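PDB 2HNK: SAM-dependent O-methyltransferase from Leptospira interrogans, which probably transfers a methyl group from S-adenosyl-L-methionine to a hydroxyl oxygen of an acceptor substrate, and is seen here with the product S-adenosyl-L-homocysteine bound. Local coordinates for residues C[21-26]-C[71-76]; C[162-167]-C[202-207]. One frame throughout, in Å; residues are numbered along the deposited sequence.

Interaction 1 of 2, residues C[21-26]-C[71-76]; sequences VREPDS and TGYSSL. With SAH (S-adenosyl-L-homocysteine), chain O.
Glu23 and Tyr73 meet through a single hydrogen bond, in which Tyr73 OH donates to Glu23 OE1 over 2.9 Å. The oxygen is met on its anti side, 28° out of the carboxylate plane, and it lies at the edge of the tyrosine ring, near the ring plane. Carboxylate and ring are turned 65° against each other. Glu23 spans the gap with an extended chain, its CG anti to the backbone N (chi1 -164°). The same OE1 forms a salt bridge with Arg31 of helix 25-35, so the tyrosine hydroxyl and a guanidinium group share one acceptor, which probably favours the ionised carboxylate.

Nonpolar contact between the segments is slight, Glu23 and Tyr73 being their only pair within 4.5 Å. Outside them, Pro46 of helix 46-59 flanks both residues, and Leu76 packs on Phe27 and Leu30 further along helix 25-35.

Polar bonds inside 71-76 shape the helix start. Gly72, at the N-cap, offers its O to Leu76 N at 3.0 Å and to Ser75 OG at 2.7 Å.

Ser74, two residues after Gly72, holds the ligand: its N donates to SAH OXT at 3.2 Å, while the SAH N donates to Ser74 OG at 3.0 Å, an oxygen also bonded to Glu66. Gripping the amino acid end of the cofactor product at the first turn of the helix after the first strand is characteristic of the Rossmann-like SAM-dependent methyltransferase fold.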
loop_
_atom_site.group_PDB
_atom_site.type_symbol
_atom_site.label_atom_id
_atom_site.label_comp_id
_atom_site.label_asym_id
_atom_site.label_seq_id
_atom_site.Cartn_x
_atom_site.Cartn_y
_atom_site.Cartn_z
ATOM N N VAL C 21 -5.014 -12.202 7.582
ATOM C CA VAL C 21 -3.826 -13.017 7.516
ATOM C C VAL C 21 -4.136 -14.482 7.242
ATOM O O VAL C 21 -4.775 -15.148 8.029
ATOM C CB VAL C 21 -2.929 -12.829 8.748
ATOM C CG1 VAL C 21 -1.968 -13.976 8.878
ATOM C CG2 VAL C 21 -2.179 -11.527 8.655
ATOM N N ARG C 22 -3.694 -14.957 6.088
ATOM C CA ARG C 22 -3.847 -16.350 5.728
ATOM C C ARG C 22 -2.466 -16.992 5.586
ATOM O O ARG C 22 -1.896 -17.024 4.507
ATOM C CB ARG C 22 -4.674 -16.519 4.437
ATOM C CG ARG C 22 -5.612 -15.359 4.024
ATOM C CD ARG C 22 -6.564 -15.706 2.856
ATOM N NE ARG C 22 -7.405 -14.609 2.368
ATOM C CZ ARG C 22 -7.785 -14.465 1.094
ATOM N NH1 ARG C 22 -7.385 -15.330 0.180
ATOM N NH2 ARG C 22 -8.561 -13.457 0.726
ATOM N N GLU C 23 -1.924 -17.485 6.691
ATOM C CA GLU C 23 -0.495 -17.745 6.800
ATOM C C GLU C 23 -0.182 -19.230 6.654
ATOM O O GLU C 23 -0.704 -20.043 7.400
ATOM C CB GLU C 23 0.048 -17.203 8.121
ATOM C CG GLU C 23 1.555 -17.071 8.169
ATOM C CD GLU C 23 2.105 -16.852 9.559
ATOM O OE1 GLU C 23 3.209 -16.318 9.665
ATOM O OE2 GLU C 23 1.446 -17.215 10.537
ATOM N N PRO C 24 0.660 -19.584 5.688
ATOM C CA PRO C 24 1.126 -20.970 5.572
ATOM C C PRO C 24 1.861 -21.421 6.834
ATOM O O PRO C 24 2.552 -20.620 7.468
ATOM C CB PRO C 24 2.095 -20.920 4.385
ATOM C CG PRO C 24 1.664 -19.745 3.596
ATOM C CD PRO C 24 1.201 -18.739 4.610
ATOM N N ASP C 25 1.686 -22.689 7.192
ATOM C CA ASP C 25 2.285 -23.270 8.389
ATOM C C ASP C 25 3.798 -23.133 8.412
ATOM O O ASP C 25 4.385 -22.987 9.482
ATOM C CB ASP C 25 1.902 -24.746 8.516
ATOM C CG ASP C 25 0.400 -24.959 8.659
ATOM O OD1 ASP C 25 -0.331 -23.992 8.966
ATOM O OD2 ASP C 25 -0.055 -26.109 8.473
ATOM N N SER C 26 4.420 -23.186 7.238
ATOM C CA SER C 26 5.862 -22.998 7.117
ATOM C C SER C 26 6.288 -21.584 7.509
ATOM O O SER C 26 7.318 -21.416 8.153
ATOM C CB SER C 26 6.340 -23.321 5.702
ATOM O OG SER C 26 7.734 -23.119 5.578
ATOM N N THR C 71 16.414 -13.881 8.758
ATOM C CA THR C 71 15.961 -15.279 8.670
ATOM C C THR C 71 14.934 -15.525 7.548
ATOM O O THR C 71 14.437 -16.645 7.383
ATOM C CB THR C 71 15.428 -15.806 10.017
ATOM O OG1 THR C 71 14.437 -14.904 10.528
ATOM C CG2 THR C 71 16.563 -15.949 11.029
ATOM N N GLY C 72 14.604 -14.467 6.810
ATOM C CA GLY C 72 13.952 -14.592 5.515
ATOM C C GLY C 72 12.455 -14.392 5.350
ATOM O O GLY C 72 11.937 -14.647 4.258
ATOM N N TYR C 73 11.756 -13.916 6.384
ATOM C CA TYR C 73 10.287 -13.838 6.312
ATOM C C TYR C 73 9.785 -12.983 5.154
ATOM O O TYR C 73 8.907 -13.412 4.400
ATOM C CB TYR C 73 9.636 -13.384 7.639
ATOM C CG TYR C 73 8.127 -13.625 7.674
ATOM C CD1 TYR C 73 7.231 -12.673 7.184
ATOM C CD2 TYR C 73 7.601 -14.817 8.176
ATOM C CE1 TYR C 73 5.853 -12.898 7.202
ATOM C CE2 TYR C 73 6.221 -15.049 8.200
ATOM C CZ TYR C 73 5.357 -14.084 7.710
ATOM O OH TYR C 73 3.999 -14.310 7.727
ATOM N N SER C 74 10.339 -11.785 5.012
ATOM C CA SER C 74 9.876 -10.856 3.996
ATOM C C SER C 74 10.184 -11.366 2.594
ATOM O O SER C 74 9.351 -11.242 1.692
ATOM C CB SER C 74 10.450 -9.446 4.218
ATOM O OG SER C 74 11.864 -9.418 4.149
ATOM N N SER C 75 11.366 -11.966 2.420
ATOM C CA SER C 75 11.771 -12.540 1.123
ATOM C C SER C 75 10.818 -13.661 0.711
ATOM O O SER C 75 10.513 -13.819 -0.463
ATOM C CB SER C 75 13.229 -13.036 1.156
ATOM O OG SER C 75 13.395 -14.102 2.074
ATOM N N LEU C 76 10.350 -14.418 1.700
ATOM C CA LEU C 76 9.336 -15.460 1.514
ATOM C C LEU C 76 8.030 -14.858 0.995
ATOM O O LEU C 76 7.392 -15.426 0.110
ATOM C CB LEU C 76 9.098 -16.157 2.849
ATOM C CG LEU C 76 9.046 -17.668 3.056
ATOM C CD1 LEU C 76 10.032 -18.448 2.178
ATOM C CD2 LEU C 76 9.265 -17.964 4.550
HETATM N N SAH O . 13.836 -8.497 6.154
HETATM C CA SAH O . 14.097 -9.301 7.388
HETATM C CB SAH O . 14.608 -8.394 8.507
HETATM C CG SAH O . 15.958 -7.736 8.213
HETATM S SD SAH O . 16.894 -7.537 9.745
HETATM C C SAH O . 12.892 -10.137 7.852
HETATM O O SAH O . 12.996 -10.941 8.783
HETATM O OXT SAH O . 11.792 -10.036 7.312
HETATM C "C5'" SAH O . 18.339 -6.790 8.945
HETATM C "C4'" SAH O . 19.303 -7.770 8.285
HETATM O "O4'" SAH O . 20.218 -7.036 7.498
HETATM C "C3'" SAH O . 20.120 -8.570 9.285
HETATM O "O3'" SAH O . 19.985 -9.938 8.982
HETATM C "C2'" SAH O . 21.564 -8.154 9.081
HETATM O "O2'" SAH O . 22.417 -9.280 9.105
HETATM C "C1'" SAH O . 21.536 -7.510 7.699
HETATM N N9 SAH O . 22.534 -6.432 7.518
HETATM C C8 SAH O . 23.082 -5.595 8.464
HETATM N N7 SAH O . 23.967 -4.767 7.853
HETATM C C5 SAH O . 23.990 -5.058 6.530
HETATM C C6 SAH O . 24.700 -4.536 5.449
HETATM N N6 SAH O . 25.565 -3.543 5.615
HETATM N N1 SAH O . 24.508 -5.063 4.185
HETATM C C2 SAH O . 23.612 -6.098 3.985
HETATM N N3 SAH O . 22.910 -6.613 5.058
HETATM C C4 SAH O . 23.097 -6.106 6.309
#

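Interaction 2 of 2, residues C[162-167]-C[202-207]; sequences NYYPLI and RKFNEL. With SAH (S-adenosyl-L-homocysteine), chain O.
Tyr164 and Phe204 set their rings perpendicular, the planes 90° apart and the centroids separated by 5.7 Å. The approach is oblique for both rings: Tyr164 CD1 comes to 3.7 Å from Phe204 CE1, and Tyr164 CB lies 4.1 Å from both CD1 and CE1 of Phe204, so the rings meet between helices 160-170 and 196-210. The CA atoms of Tyr164 and Phe204, 7.4 Å apart, are the nearest across the segments. With CG anti to the backbone N (chi1 173°), the Phe204 ring is carried nearer to 162-167 than its CB direction alone would suggest.

Leu207, one turn along from Phe204, meets the other CD carbon of the tyrosine ring: its CD1 is 4.2 Å from Tyr164 CD2. Thus CD1 and CD2 of one ring each have an apolar partner on the same helix. Leu177 of strand 175-180 touches both aromatic residues, and the Phe204 ring makes an edge-to-face pair with Tyr160.

Neighbouring Tyr163 leads elsewhere, placing its OH 3.1 Å from SAH N6 and hydrogen-bonding to Asp156. Since no hydrogen bond joins 162-167 to 202-207, dispersion and the burial of Tyr164 and Phe204 hold them together, Leu207 adding apolar contact at the exposed border, while the Tyr164 hydroxyl finds its acceptor in Asp211.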
loop_
_atom_site.group_PDB
_atom_site.type_symbol
_atom_site.label_atom_id
_atom_site.label_comp_id
_atom_site.label_asym_id
_atom_site.label_seq_id
_atom_site.Cartn_x
_atom_site.Cartn_y
_atom_site.Cartn_z
ATOM N N ASN C 162 22.693 6.373 2.714
ATOM C CA ASN C 162 23.649 5.945 1.692
ATOM C C ASN C 162 23.087 4.932 0.698
ATOM O O ASN C 162 23.517 4.889 -0.461
ATOM C CB ASN C 162 24.928 5.413 2.342
ATOM C CG ASN C 162 25.587 6.444 3.241
ATOM O OD1 ASN C 162 25.720 7.608 2.868
ATOM N ND2 ASN C 162 25.975 6.028 4.437
ATOM N N TYR C 163 22.127 4.118 1.144
ATOM C CA TYR C 163 21.456 3.183 0.245
ATOM C C TYR C 163 20.586 3.933 -0.763
ATOM O O TYR C 163 20.513 3.559 -1.940
ATOM C CB TYR C 163 20.633 2.155 1.035
ATOM C CG TYR C 163 21.484 1.196 1.843
ATOM C CD1 TYR C 163 22.429 0.383 1.212
ATOM C CD2 TYR C 163 21.352 1.097 3.234
ATOM C CE1 TYR C 163 23.221 -0.502 1.936
ATOM C CE2 TYR C 163 22.137 0.202 3.975
ATOM C CZ TYR C 163 23.077 -0.584 3.311
ATOM O OH TYR C 163 23.886 -1.465 3.997
ATOM N N TYR C 164 19.968 5.016 -0.296
ATOM C CA TYR C 164 18.989 5.772 -1.076
ATOM C C TYR C 164 19.410 6.123 -2.519
ATOM O O TYR C 164 18.721 5.726 -3.464
ATOM C CB TYR C 164 18.515 7.001 -0.292
ATOM C CG TYR C 164 17.411 7.764 -0.977
ATOM C CD1 TYR C 164 16.140 7.205 -1.129
ATOM C CD2 TYR C 164 17.632 9.051 -1.477
ATOM C CE1 TYR C 164 15.117 7.912 -1.775
ATOM C CE2 TYR C 164 16.617 9.761 -2.115
ATOM C CZ TYR C 164 15.366 9.182 -2.265
ATOM O OH TYR C 164 14.359 9.881 -2.890
ATOM N N PRO C 165 20.531 6.856 -2.704
ATOM C CA PRO C 165 20.934 7.170 -4.098
ATOM C C PRO C 165 21.181 5.945 -4.978
ATOM O O PRO C 165 20.858 5.982 -6.159
ATOM C CB PRO C 165 22.216 8.005 -3.928
ATOM C CG PRO C 165 22.687 7.721 -2.517
ATOM C CD PRO C 165 21.451 7.462 -1.717
ATOM N N LEU C 166 21.716 4.871 -4.403
ATOM C CA LEU C 166 21.943 3.609 -5.124
ATOM C C LEU C 166 20.641 2.895 -5.529
ATOM O O LEU C 166 20.544 2.314 -6.631
ATOM C CB LEU C 166 22.816 2.658 -4.289
ATOM C CG LEU C 166 24.165 3.107 -3.694
ATOM C CD1 LEU C 166 24.767 1.987 -2.832
ATOM C CD2 LEU C 166 25.171 3.543 -4.760
ATOM N N ILE C 167 19.658 2.925 -4.631
ATOM C CA ILE C 167 18.317 2.389 -4.897
ATOM C C ILE C 167 17.682 3.142 -6.053
ATOM O O ILE C 167 17.119 2.545 -6.963
ATOM C CB ILE C 167 17.410 2.504 -3.637
ATOM C CG1 ILE C 167 17.891 1.529 -2.545
ATOM C CG2 ILE C 167 15.929 2.291 -3.990
ATOM C CD1 ILE C 167 17.440 1.889 -1.149
ATOM N N ARG C 202 16.209 9.321 10.253
ATOM C CA ARG C 202 15.772 10.725 10.137
ATOM C C ARG C 202 16.257 11.388 8.858
ATOM O O ARG C 202 15.477 12.038 8.156
ATOM C CB ARG C 202 16.255 11.571 11.319
ATOM C CG ARG C 202 15.422 11.475 12.574
ATOM C CD ARG C 202 15.635 12.705 13.464
ATOM N NE ARG C 202 15.261 12.410 14.849
ATOM C CZ ARG C 202 16.123 12.091 15.815
ATOM N NH1 ARG C 202 17.425 12.044 15.577
ATOM N NH2 ARG C 202 15.681 11.827 17.031
ATOM N N LYS C 203 17.552 11.237 8.579
ATOM C CA LYS C 203 18.177 11.754 7.361
ATOM C C LYS C 203 17.553 11.154 6.108
ATOM O O LYS C 203 17.322 11.856 5.125
ATOM C CB LYS C 203 19.674 11.441 7.360
ATOM C CG LYS C 203 20.516 12.330 8.248
ATOM C CD LYS C 203 21.986 12.052 7.996
ATOM C CE LYS C 203 22.779 13.337 7.850
ATOM N NZ LYS C 203 23.866 13.163 6.835
ATOM N N PHE C 204 17.313 9.847 6.143
ATOM C CA PHE C 204 16.623 9.156 5.054
ATOM C C PHE C 204 15.227 9.742 4.834
ATOM O O PHE C 204 14.890 10.115 3.711
ATOM C CB PHE C 204 16.559 7.648 5.327
ATOM C CG PHE C 204 15.726 6.881 4.339
ATOM C CD1 PHE C 204 16.291 6.402 3.158
ATOM C CD2 PHE C 204 14.378 6.633 4.590
ATOM C CE1 PHE C 204 15.534 5.694 2.237
ATOM C CE2 PHE C 204 13.598 5.917 3.672
ATOM C CZ PHE C 204 14.180 5.442 2.490
ATOM N N ASN C 205 14.427 9.843 5.898
ATOM C CA ASN C 205 13.065 10.388 5.777
ATOM C C ASN C 205 13.074 11.794 5.196
ATOM O O ASN C 205 12.222 12.149 4.387
ATOM C CB ASN C 205 12.315 10.361 7.114
ATOM C CG ASN C 205 12.003 8.945 7.590
ATOM O OD1 ASN C 205 12.065 7.986 6.815
ATOM N ND2 ASN C 205 11.665 8.810 8.864
ATOM N N GLU C 206 14.074 12.568 5.605
ATOM C CA GLU C 206 14.269 13.947 5.180
ATOM C C GLU C 206 14.633 14.015 3.689
ATOM O O GLU C 206 14.046 14.801 2.949
ATOM C CB GLU C 206 15.358 14.568 6.064
ATOM C CG GLU C 206 15.659 16.041 5.871
ATOM C CD GLU C 206 16.713 16.553 6.882
ATOM O OE1 GLU C 206 17.894 16.076 6.858
ATOM O OE2 GLU C 206 16.342 17.438 7.702
ATOM N N LEU C 207 15.584 13.181 3.258
ATOM C CA LEU C 207 15.974 13.083 1.842
ATOM C C LEU C 207 14.783 12.767 0.936
ATOM O O LEU C 207 14.587 13.405 -0.100
ATOM C CB LEU C 207 17.036 11.994 1.643
ATOM C CG LEU C 207 18.514 12.307 1.869
ATOM C CD1 LEU C 207 19.335 11.010 1.884
ATOM C CD2 LEU C 207 19.037 13.282 0.797
HETATM N N SAH O . 13.836 -8.497 6.154
HETATM C CA SAH O . 14.097 -9.301 7.388
HETATM C CB SAH O . 14.608 -8.394 8.507
HETATM C CG SAH O . 15.958 -7.736 8.213
HETATM S SD SAH O . 16.894 -7.537 9.745
HETATM C C SAH O . 12.892 -10.137 7.852
HETATM O O SAH O . 12.996 -10.941 8.783
HETATM O OXT SAH O . 11.792 -10.036 7.312
HETATM C "C5'" SAH O . 18.339 -6.790 8.945
HETATM C "C4'" SAH O . 19.303 -7.770 8.285
HETATM O "O4'" SAH O . 20.218 -7.036 7.498
HETATM C "C3'" SAH O . 20.120 -8.570 9.285
HETATM O "O3'" SAH O . 19.985 -9.938 8.982
HETATM C "C2'" SAH O . 21.564 -8.154 9.081
HETATM O "O2'" SAH O . 22.417 -9.280 9.105
HETATM C "C1'" SAH O . 21.536 -7.510 7.699
HETATM N N9 SAH O . 22.534 -6.432 7.518
HETATM C C8 SAH O . 23.082 -5.595 8.464
HETATM N N7 SAH O . 23.967 -4.767 7.853
HETATM C C5 SAH O . 23.990 -5.058 6.530
HETATM C C6 SAH O . 24.700 -4.536 5.449
HETATM N N6 SAH O . 25.565 -3.543 5.615
HETATM N N1 SAH O . 24.508 -5.063 4.185
HETATM C C2 SAH O . 23.612 -6.098 3.985
HETATM N N3 SAH O . 22.910 -6.613 5.058
HETATM C C4 SAH O . 23.097 -6.106 6.309
#

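Interaction 1 closes before interaction 2 opens along the chain, and the two lie on opposite sides of the chain's centre, with contact centres 28 Å apart and nearest atoms about 14 Å apart. They share no helix: interaction 1 joins the loop leading into helix 25-35 to the start of helix 73-81, which follows strand 63-67; interaction 2 joins helices 160-170 and 196-210, both touching strands 148-153 and 175-180 of the same mixed sheet. SAH connects them, its amino acid end held at 71-76 and its adenine amino group near 162-167. The partner segments, 21-26 and 202-207, reach the second subunit, so each contact links ligand pocket to dimer interface.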